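Local coordinates for protein UDP-N-acetylglucosamine 4-epimerase (Bacillus cereus, PDB 3M2P) that probably interconverts UDP-N-acetylglucosamine and UDP-N-acetylgalactosamine by epimerising the sugar at C4, at residues 71-82 with 131-139; 102-113 with 152-162. All blocks are in the same frame, centred on the assembly; numbering follows the deposited sequence.

Contact 1: 71-82 with 131-139; sequences ATRGSQGKISEF and LMYGVSKLA
F82 and Y133 are set roughly perpendicular where the loop 71-82 settles on the first turns of helix 132-150, whose Y133 and K137 have the spacing of the YxxxK motif of short-chain dehydrogenase/reductase folds. The F82 ring brings one face over the helix backbone, with CZ 3.4 Å from Y133 CA, while its CE2 meets M132 CB at 3.8 Å. Y133 in turn presents its ring edge to F82 CE1 and to T72 O. A chi1 of 163° swings its CG away from the backbone N, and K137 CG rests over one ring face, offset toward the rim. The selenomethionine M132 bends at chi2 (53°) and runs across I79, its CG against the I79 backbone and its CE against I79 CB. I79 also faces the second subunit, where Q90 of that chain accepts from its backbone N. K137 approaches A71 CB with NZ, but that nitrogen is hydrogen-bonded to Y106 OH of strand 103-109. The loop holds its own shape through the E81 carboxylate: Q76 N donates to E81 OE2 at 3.1 Å, on the syn side but tilted from the carboxylate plane, and K78 N reaches the anti lone pair of E81 OE1, also at 3.1 Å and nearly straight at 173°.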
loop_
_atom_site.group_PDB
_atom_site.type_symbol
_atom_site.label_atom_id
_atom_site.label_comp_id
_atom_site.label_asym_id
_atom_site.label_seq_id
_atom_site.Cartn_x
_atom_site.Cartn_y
_atom_site.Cartn_z
ATOM N N ALA A 71 -11.353 3.842 -10.602
ATOM C CA ALA A 71 -11.044 4.039 -9.182
ATOM C C ALA A 71 -11.871 5.156 -8.525
ATOM O O ALA A 71 -12.610 5.874 -9.200
ATOM C CB ALA A 71 -9.536 4.280 -8.973
ATOM N N THR A 72 -11.755 5.277 -7.202
ATOM C CA THR A 72 -12.366 6.388 -6.473
ATOM C C THR A 72 -11.282 7.255 -5.830
ATOM O O THR A 72 -10.180 6.772 -5.519
ATOM C CB THR A 72 -13.383 5.927 -5.390
ATOM O OG1 THR A 72 -12.684 5.298 -4.312
ATOM C CG2 THR A 72 -14.429 4.963 -5.971
ATOM N N ARG A 73 -11.614 8.532 -5.635
ATOM C CA ARG A 73 -10.638 9.549 -5.243
ATOM C C ARG A 73 -10.624 9.779 -3.733
ATOM O O ARG A 73 -9.630 10.271 -3.182
ATOM C CB ARG A 73 -10.927 10.872 -5.965
ATOM C CG ARG A 73 -11.373 10.714 -7.429
ATOM C CD ARG A 73 -11.832 12.039 -8.068
ATOM N NE ARG A 73 -13.113 12.517 -7.538
ATOM C CZ ARG A 73 -13.246 13.552 -6.707
ATOM N NH1 ARG A 73 -12.176 14.234 -6.305
ATOM N NH2 ARG A 73 -14.454 13.908 -6.280
ATOM N N GLY A 74 -11.732 9.427 -3.075
ATOM C CA GLY A 74 -11.869 9.585 -1.630
ATOM C C GLY A 74 -12.304 10.963 -1.136
ATOM O O GLY A 74 -12.509 11.898 -1.912
ATOM N N SER A 75 -12.429 11.101 0.176
ATOM C CA SER A 75 -13.000 12.319 0.731
ATOM C C SER A 75 -12.629 12.482 2.202
ATOM O O SER A 75 -12.194 13.554 2.630
ATOM C CB SER A 75 -14.529 12.292 0.577
ATOM O OG SER A 75 -15.074 13.598 0.505
ATOM N N GLN A 76 -12.790 11.397 2.956
ATOM C CA GLN A 76 -12.636 11.396 4.402
ATOM C C GLN A 76 -11.215 11.097 4.864
ATOM O O GLN A 76 -10.912 11.235 6.045
ATOM C CB GLN A 76 -13.569 10.353 5.010
ATOM C CG GLN A 76 -15.024 10.474 4.582
ATOM C CD GLN A 76 -15.771 11.543 5.363
ATOM O OE1 GLN A 76 -15.619 12.743 5.100
ATOM N NE2 GLN A 76 -16.586 11.113 6.330
ATOM N N GLY A 77 -10.346 10.674 3.951
ATOM C CA GLY A 77 -8.993 10.315 4.335
ATOM C C GLY A 77 -9.024 9.040 5.154
ATOM O O GLY A 77 -8.183 8.821 6.027
ATOM N N LYS A 78 -10.015 8.201 4.864
ATOM C CA LYS A 78 -10.193 6.918 5.536
ATOM C C LYS A 78 -9.975 5.746 4.577
ATOM O O LYS A 78 -10.336 5.811 3.394
ATOM C CB LYS A 78 -11.587 6.830 6.166
ATOM C CG LYS A 78 -11.670 7.456 7.549
ATOM C CD LYS A 78 -13.078 7.403 8.088
ATOM C CE LYS A 78 -13.080 7.611 9.591
ATOM N NZ LYS A 78 -14.447 7.927 10.088
ATOM N N ILE A 79 -9.390 4.668 5.087
ATOM C CA ILE A 79 -9.022 3.570 4.215
ATOM C C ILE A 79 -10.250 2.841 3.694
ATOM O O ILE A 79 -10.170 2.092 2.724
ATOM C CB ILE A 79 -8.034 2.596 4.883
ATOM C CG1 ILE A 79 -7.402 1.697 3.825
ATOM C CG2 ILE A 79 -8.704 1.791 5.975
ATOM C CD1 ILE A 79 -6.813 2.480 2.663
ATOM N N SER A 80 -11.394 3.084 4.326
ATOM C CA SER A 80 -12.618 2.377 3.970
ATOM C C SER A 80 -13.158 2.846 2.619
ATOM O O SER A 80 -13.845 2.094 1.933
ATOM C CB SER A 80 -13.680 2.493 5.084
ATOM O OG SER A 80 -14.363 3.743 5.073
ATOM N N GLU A 81 -12.833 4.071 2.219
ATOM C CA GLU A 81 -13.399 4.619 0.989
ATOM C C GLU A 81 -12.828 3.968 -0.266
ATOM O O GLU A 81 -13.254 4.284 -1.383
ATOM C CB GLU A 81 -13.159 6.113 0.894
ATOM C CG GLU A 81 -13.443 6.891 2.146
ATOM C CD GLU A 81 -13.079 8.336 1.965
ATOM O OE1 GLU A 81 -12.066 8.787 2.550
ATOM O OE2 GLU A 81 -13.788 9.013 1.193
ATOM N N PHE A 82 -11.871 3.065 -0.079
ATOM C CA PHE A 82 -11.155 2.466 -1.190
ATOM C C PHE A 82 -11.352 0.962 -1.273
ATOM O O PHE A 82 -11.133 0.351 -2.313
ATOM C CB PHE A 82 -9.675 2.788 -1.067
ATOM C CG PHE A 82 -9.380 4.248 -1.130
ATOM C CD1 PHE A 82 -9.438 4.919 -2.330
ATOM C CD2 PHE A 82 -9.054 4.952 0.015
ATOM C CE1 PHE A 82 -9.170 6.260 -2.392
ATOM C CE2 PHE A 82 -8.786 6.298 -0.040
ATOM C CZ PHE A 82 -8.843 6.953 -1.245
ATOM N N LEU A 131 -1.086 9.510 1.538
ATOM C CA LEU A 131 -2.531 9.479 1.498
ATOM C C LEU A 131 -3.099 8.078 1.593
ATOM O O LEU A 131 -2.436 7.096 1.281
ATOM C CB LEU A 131 -3.026 10.169 0.238
ATOM C CG LEU A 131 -3.051 11.681 0.443
ATOM C CD1 LEU A 131 -3.808 12.396 -0.684
ATOM C CD2 LEU A 131 -3.701 11.957 1.801
HETATM N N MSE A 132 -4.339 7.989 2.039
HETATM C CA MSE A 132 -5.009 6.707 2.089
HETATM C C MSE A 132 -5.183 6.236 0.656
HETATM O O MSE A 132 -5.041 5.065 0.371
HETATM C CB MSE A 132 -6.347 6.832 2.821
HETATM C CG MSE A 132 -6.539 5.811 3.940
HETATM SE SE MSE A 132 -5.073 5.784 5.244
HETATM C CE MSE A 132 -5.633 4.228 6.238
ATOM N N TYR A 133 -5.464 7.167 -0.244
ATOM C CA TYR A 133 -5.474 6.896 -1.684
ATOM C C TYR A 133 -4.218 6.142 -2.125
ATOM O O TYR A 133 -4.297 5.159 -2.860
ATOM C CB TYR A 133 -5.631 8.208 -2.461
ATOM C CG TYR A 133 -5.269 8.182 -3.931
ATOM C CD1 TYR A 133 -6.126 7.638 -4.884
ATOM C CD2 TYR A 133 -4.083 8.751 -4.373
ATOM C CE1 TYR A 133 -5.786 7.634 -6.241
ATOM C CE2 TYR A 133 -3.735 8.759 -5.718
ATOM C CZ TYR A 133 -4.585 8.207 -6.649
ATOM O OH TYR A 133 -4.211 8.232 -7.982
ATOM N N GLY A 134 -3.066 6.599 -1.657
ATOM C CA GLY A 134 -1.809 5.964 -1.985
ATOM C C GLY A 134 -1.763 4.543 -1.487
ATOM O O GLY A 134 -1.569 3.614 -2.269
ATOM N N VAL A 135 -1.934 4.362 -0.186
ATOM C CA VAL A 135 -1.958 3.019 0.390
ATOM C C VAL A 135 -2.771 2.052 -0.466
ATOM O O VAL A 135 -2.301 0.972 -0.812
ATOM C CB VAL A 135 -2.532 3.018 1.809
ATOM C CG1 VAL A 135 -2.358 1.652 2.424
ATOM C CG2 VAL A 135 -1.839 4.074 2.657
ATOM N N SER A 136 -3.990 2.456 -0.813
ATOM C CA SER A 136 -4.883 1.623 -1.619
ATOM C C SER A 136 -4.281 1.249 -2.966
ATOM O O SER A 136 -4.213 0.082 -3.313
ATOM C CB SER A 136 -6.228 2.324 -1.846
ATOM O OG SER A 136 -7.141 1.454 -2.499
ATOM N N LYS A 137 -3.877 2.255 -3.730
ATOM C CA LYS A 137 -3.285 2.039 -5.040
ATOM C C LYS A 137 -2.164 1.020 -4.911
ATOM O O LYS A 137 -2.080 0.058 -5.683
ATOM C CB LYS A 137 -2.758 3.357 -5.601
ATOM C CG LYS A 137 -3.822 4.218 -6.251
ATOM C CD LYS A 137 -4.265 3.587 -7.537
ATOM C CE LYS A 137 -5.560 4.181 -8.026
ATOM N NZ LYS A 137 -6.379 3.145 -8.749
ATOM N N LEU A 138 -1.318 1.235 -3.914
ATOM C CA LEU A 138 -0.224 0.327 -3.594
ATOM C C LEU A 138 -0.709 -1.113 -3.330
ATOM O O LEU A 138 -0.012 -2.073 -3.625
ATOM C CB LEU A 138 0.529 0.881 -2.380
ATOM C CG LEU A 138 1.963 0.489 -2.027
ATOM C CD1 LEU A 138 2.353 1.212 -0.755
ATOM C CD2 LEU A 138 2.113 -1.003 -1.820
ATOM N N ALA A 139 -1.900 -1.256 -2.759
ATOM C CA ALA A 139 -2.453 -2.575 -2.441
ATOM C C ALA A 139 -2.922 -3.293 -3.704
ATOM O O ALA A 139 -2.679 -4.489 -3.875
ATOM C CB ALA A 139 -3.595 -2.440 -1.457
#

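Contact 2: 102-113 with 152-162; sequences SNIVYASTISAY and GLCIKNLRFAH
I104 and I155 run alongside each other in one direction, one rung of seven parallel bridges that extend from N103-C154 to T109-F160. The strand axes approach to 4.0 Å with their directions 38° apart, a marked twist.

Pairing is firmest in the middle. K156 N donates to I104 O at 3.0 Å, almost straight at 176°, and L158 N to Y106 O at 2.9 Å. On the face of V105, A107 and F160, V105 CG1 packs against L158 CD1, and A107 CB sits in the plane of the F160 ring, at the edge near CE2 (3.5 Å). On the other face, the N157 amide stands almost perpendicular to the Y106 ring, with ND2 close to Y106 CB.

R159, near the end of its strand, runs extended from CG to NE and reaches past the end of strand 103-109 to Y113. Its NH1 donates to Y113 OH (3.0 Å), a hydroxyl also bonded to the N223 amide of strand 220-224, while its NE forms a salt bridge with E141 of helix 132-150, which also bonds S108 OG. I110 CG2 lies over the H162 face, 3.8 Å from the ring centroid, a CH-pi contact; H162 NE2 bonds S263.

The start of the pair is looser and nearer solvent: G152 is exposed, S102 and C154 partly so, and the bonds from C154 N to S102 O and from I104 N to C154 O are weak.

Strands 103-109 and 154-164, parallel and linked through helix 132-150, form a beta-alpha-beta crossover of the Rossmann-type sheet.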
loop_
_atom_site.group_PDB
_atom_site.type_symbol
_atom_site.label_atom_id
_atom_site.label_comp_id
_atom_site.label_asym_id
_atom_site.label_seq_id
_atom_site.Cartn_x
_atom_site.Cartn_y
_atom_site.Cartn_z
ATOM N N SER A 102 -4.397 -12.110 -20.044
ATOM C CA SER A 102 -3.246 -11.841 -19.202
ATOM C C SER A 102 -2.611 -10.490 -19.488
ATOM O O SER A 102 -1.982 -9.920 -18.611
ATOM C CB SER A 102 -2.241 -12.996 -19.255
ATOM O OG SER A 102 -2.368 -13.709 -20.472
ATOM N N ASN A 103 -2.803 -9.977 -20.703
ATOM C CA ASN A 103 -2.302 -8.647 -21.066
ATOM C C ASN A 103 -3.130 -7.519 -20.449
ATOM O O ASN A 103 -4.080 -7.022 -21.060
ATOM C CB ASN A 103 -2.240 -8.469 -22.581
ATOM C CG ASN A 103 -1.349 -7.317 -22.984
ATOM O OD1 ASN A 103 -1.331 -6.880 -24.144
ATOM N ND2 ASN A 103 -0.589 -6.819 -22.022
ATOM N N ILE A 104 -2.745 -7.110 -19.242
ATOM C CA ILE A 104 -3.503 -6.150 -18.455
ATOM C C ILE A 104 -2.640 -4.956 -18.073
ATOM O O ILE A 104 -1.468 -5.114 -17.765
ATOM C CB ILE A 104 -3.998 -6.813 -17.167
ATOM C CG1 ILE A 104 -4.915 -7.984 -17.495
ATOM C CG2 ILE A 104 -4.709 -5.817 -16.276
ATOM C CD1 ILE A 104 -4.939 -9.014 -16.407
ATOM N N VAL A 105 -3.219 -3.760 -18.096
ATOM C CA VAL A 105 -2.546 -2.555 -17.608
ATOM C C VAL A 105 -3.282 -1.963 -16.410
ATOM O O VAL A 105 -4.486 -1.745 -16.470
ATOM C CB VAL A 105 -2.521 -1.471 -18.682
ATOM C CG1 VAL A 105 -2.142 -0.136 -18.060
ATOM C CG2 VAL A 105 -1.583 -1.860 -19.815
ATOM N N TYR A 106 -2.570 -1.696 -15.324
ATOM C CA TYR A 106 -3.195 -1.071 -14.158
ATOM C C TYR A 106 -2.714 0.350 -14.000
ATOM O O TYR A 106 -1.532 0.617 -14.176
ATOM C CB TYR A 106 -2.872 -1.832 -12.870
ATOM C CG TYR A 106 -3.446 -1.164 -11.642
ATOM C CD1 TYR A 106 -4.823 -1.091 -11.454
ATOM C CD2 TYR A 106 -2.622 -0.591 -10.685
ATOM C CE1 TYR A 106 -5.365 -0.485 -10.347
ATOM C CE2 TYR A 106 -3.157 0.026 -9.574
ATOM C CZ TYR A 106 -4.533 0.070 -9.408
ATOM O OH TYR A 106 -5.086 0.681 -8.304
ATOM N N ALA A 107 -3.606 1.268 -13.645
ATOM C CA ALA A 107 -3.175 2.639 -13.406
ATOM C C ALA A 107 -2.837 2.856 -11.944
ATOM O O ALA A 107 -3.732 2.945 -11.101
ATOM C CB ALA A 107 -4.227 3.627 -13.861
ATOM N N SER A 108 -1.541 2.930 -11.651
ATOM C CA SER A 108 -1.075 3.299 -10.319
ATOM C C SER A 108 -0.659 4.779 -10.293
ATOM O O SER A 108 -1.036 5.551 -11.184
ATOM C CB SER A 108 0.063 2.398 -9.868
ATOM O OG SER A 108 0.243 2.472 -8.470
ATOM N N THR A 109 0.105 5.185 -9.280
ATOM C CA THR A 109 0.408 6.607 -9.125
ATOM C C THR A 109 1.707 6.959 -8.427
ATOM O O THR A 109 2.213 6.208 -7.595
ATOM C CB THR A 109 -0.706 7.347 -8.358
ATOM O OG1 THR A 109 -0.346 8.731 -8.234
ATOM C CG2 THR A 109 -0.881 6.756 -6.973
ATOM N N ILE A 110 2.197 8.149 -8.755
ATOM C CA ILE A 110 3.364 8.761 -8.127
ATOM C C ILE A 110 3.139 8.933 -6.625
ATOM O O ILE A 110 4.086 9.085 -5.843
ATOM C CB ILE A 110 3.685 10.128 -8.808
ATOM C CG1 ILE A 110 4.981 10.739 -8.281
ATOM C CG2 ILE A 110 2.524 11.109 -8.671
ATOM C CD1 ILE A 110 5.400 11.959 -9.058
ATOM N N SER A 111 1.870 8.882 -6.236
ATOM C CA SER A 111 1.478 8.995 -4.839
ATOM C C SER A 111 1.806 7.741 -4.027
ATOM O O SER A 111 1.330 7.580 -2.899
ATOM C CB SER A 111 -0.013 9.328 -4.721
ATOM O OG SER A 111 -0.306 10.557 -5.364
ATOM N N ALA A 112 2.610 6.854 -4.603
ATOM C CA ALA A 112 3.123 5.705 -3.866
ATOM C C ALA A 112 4.433 6.122 -3.228
ATOM O O ALA A 112 5.036 5.363 -2.476
ATOM C CB ALA A 112 3.345 4.526 -4.792
ATOM N N TYR A 113 4.871 7.336 -3.550
ATOM C CA TYR A 113 6.138 7.841 -3.068
ATOM C C TYR A 113 5.890 9.065 -2.205
ATOM O O TYR A 113 4.788 9.602 -2.207
ATOM C CB TYR A 113 7.012 8.246 -4.238
ATOM C CG TYR A 113 7.333 7.166 -5.254
ATOM C CD1 TYR A 113 8.096 6.064 -4.919
ATOM C CD2 TYR A 113 6.916 7.291 -6.568
ATOM C CE1 TYR A 113 8.403 5.109 -5.844
ATOM C CE2 TYR A 113 7.225 6.348 -7.505
ATOM C CZ TYR A 113 7.968 5.252 -7.145
ATOM O OH TYR A 113 8.274 4.304 -8.111
ATOM N N GLY A 152 -0.033 -16.563 -13.716
ATOM C CA GLY A 152 0.518 -16.324 -15.032
ATOM C C GLY A 152 -0.254 -15.224 -15.735
ATOM O O GLY A 152 -0.356 -15.191 -16.957
ATOM N N LEU A 153 -0.825 -14.323 -14.950
ATOM C CA LEU A 153 -1.467 -13.150 -15.509
ATOM C C LEU A 153 -0.352 -12.151 -15.811
ATOM O O LEU A 153 0.699 -12.203 -15.176
ATOM C CB LEU A 153 -2.470 -12.594 -14.510
ATOM C CG LEU A 153 -3.851 -12.406 -15.132
ATOM C CD1 LEU A 153 -4.398 -13.757 -15.566
ATOM C CD2 LEU A 153 -4.795 -11.691 -14.178
ATOM N N CYS A 154 -0.536 -11.262 -16.780
ATOM C CA CYS A 154 0.580 -10.382 -17.149
ATOM C C CYS A 154 0.318 -8.902 -16.883
ATOM O O CYS A 154 0.180 -8.105 -17.811
ATOM C CB CYS A 154 1.001 -10.607 -18.599
ATOM S SG CYS A 154 1.743 -12.233 -18.912
ATOM N N ILE A 155 0.293 -8.543 -15.604
ATOM C CA ILE A 155 -0.117 -7.216 -15.189
ATOM C C ILE A 155 1.041 -6.212 -15.103
ATOM O O ILE A 155 2.001 -6.402 -14.357
ATOM C CB ILE A 155 -0.883 -7.264 -13.842
ATOM C CG1 ILE A 155 -2.218 -7.997 -13.996
ATOM C CG2 ILE A 155 -1.112 -5.865 -13.315
ATOM C CD1 ILE A 155 -2.800 -8.485 -12.685
ATOM N N LYS A 156 0.921 -5.135 -15.876
ATOM C CA LYS A 156 1.871 -4.038 -15.862
ATOM C C LYS A 156 1.305 -2.829 -15.110
ATOM O O LYS A 156 0.427 -2.136 -15.619
ATOM C CB LYS A 156 2.219 -3.640 -17.294
ATOM C CG LYS A 156 3.216 -4.567 -17.965
ATOM C CD LYS A 156 2.988 -4.641 -19.463
ATOM C CE LYS A 156 1.509 -4.750 -19.754
ATOM N NZ LYS A 156 1.240 -5.912 -20.640
ATOM N N ASN A 157 1.815 -2.592 -13.901
ATOM C CA ASN A 157 1.443 -1.438 -13.090
ATOM C C ASN A 157 2.154 -0.164 -13.542
ATOM O O ASN A 157 3.385 -0.108 -13.580
ATOM C CB ASN A 157 1.787 -1.701 -11.630
ATOM C CG ASN A 157 1.012 -2.851 -11.051
ATOM O OD1 ASN A 157 1.550 -3.665 -10.305
ATOM N ND2 ASN A 157 -0.264 -2.924 -11.385
ATOM N N LEU A 158 1.378 0.862 -13.868
ATOM C CA LEU A 158 1.926 2.125 -14.343
ATOM C C LEU A 158 1.771 3.224 -13.300
ATOM O O LEU A 158 0.679 3.750 -13.115
ATOM C CB LEU A 158 1.198 2.561 -15.615
ATOM C CG LEU A 158 1.222 1.616 -16.810
ATOM C CD1 LEU A 158 0.505 2.236 -17.993
ATOM C CD2 LEU A 158 2.652 1.283 -17.158
ATOM N N ARG A 159 2.852 3.583 -12.623
ATOM C CA ARG A 159 2.795 4.705 -11.686
ATOM C C ARG A 159 2.836 6.070 -12.397
ATOM O O ARG A 159 3.899 6.667 -12.544
ATOM C CB ARG A 159 3.906 4.594 -10.642
ATOM C CG ARG A 159 3.748 3.391 -9.759
ATOM C CD ARG A 159 4.911 3.210 -8.828
ATOM N NE ARG A 159 4.640 2.154 -7.857
ATOM C CZ ARG A 159 5.580 1.500 -7.178
ATOM N NH1 ARG A 159 6.866 1.785 -7.368
ATOM N NH2 ARG A 159 5.242 0.563 -6.302
ATOM N N PHE A 160 1.668 6.551 -12.830
ATOM C CA PHE A 160 1.534 7.848 -13.497
ATOM C C PHE A 160 1.959 9.025 -12.633
ATOM O O PHE A 160 1.688 9.054 -11.436
ATOM C CB PHE A 160 0.089 8.084 -13.944
ATOM C CG PHE A 160 -0.376 7.139 -15.001
ATOM C CD1 PHE A 160 0.248 7.101 -16.236
ATOM C CD2 PHE A 160 -1.436 6.288 -14.763
ATOM C CE1 PHE A 160 -0.166 6.235 -17.199
ATOM C CE2 PHE A 160 -1.859 5.418 -15.725
ATOM C CZ PHE A 160 -1.220 5.386 -16.943
ATOM N N ALA A 161 2.622 9.996 -13.255
ATOM C CA ALA A 161 2.897 11.275 -12.608
ATOM C C ALA A 161 1.588 12.050 -12.585
ATOM O O ALA A 161 0.555 11.517 -12.964
ATOM C CB ALA A 161 3.982 12.049 -13.357
ATOM N N HIS A 162 1.615 13.293 -12.139
ATOM C CA HIS A 162 0.377 14.041 -11.998
ATOM C C HIS A 162 -0.269 14.319 -13.343
ATOM O O HIS A 162 0.311 14.974 -14.193
ATOM C CB HIS A 162 0.614 15.325 -11.201
ATOM C CG HIS A 162 1.257 15.078 -9.875
ATOM N ND1 HIS A 162 0.578 14.516 -8.818
ATOM C CD2 HIS A 162 2.528 15.272 -9.445
ATOM C CE1 HIS A 162 1.396 14.391 -7.787
ATOM N NE2 HIS A 162 2.587 14.837 -8.144
#

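How the contacts relate
Along the chain the four segments alternate: 71-82, 102-113, 131-139, then 152-162. Helix 132-150, which carries half of contact 1, therefore connects the two strands of contact 2. The contact centres are about 16 Å apart, yet the two touch: the K137-Y106 pair is the polar joint between them, and beside it Y133 OH packs on T109 CB. Contact 2 lies in the central sheet, about 9 Å from the chain centre. Contact 1 lies at about 15 Å, where the second subunit packs alongside; its T72 is a UDP-binding residue, although this chain holds no UDP. The helix thus joins the sheet to the loop bordering that site.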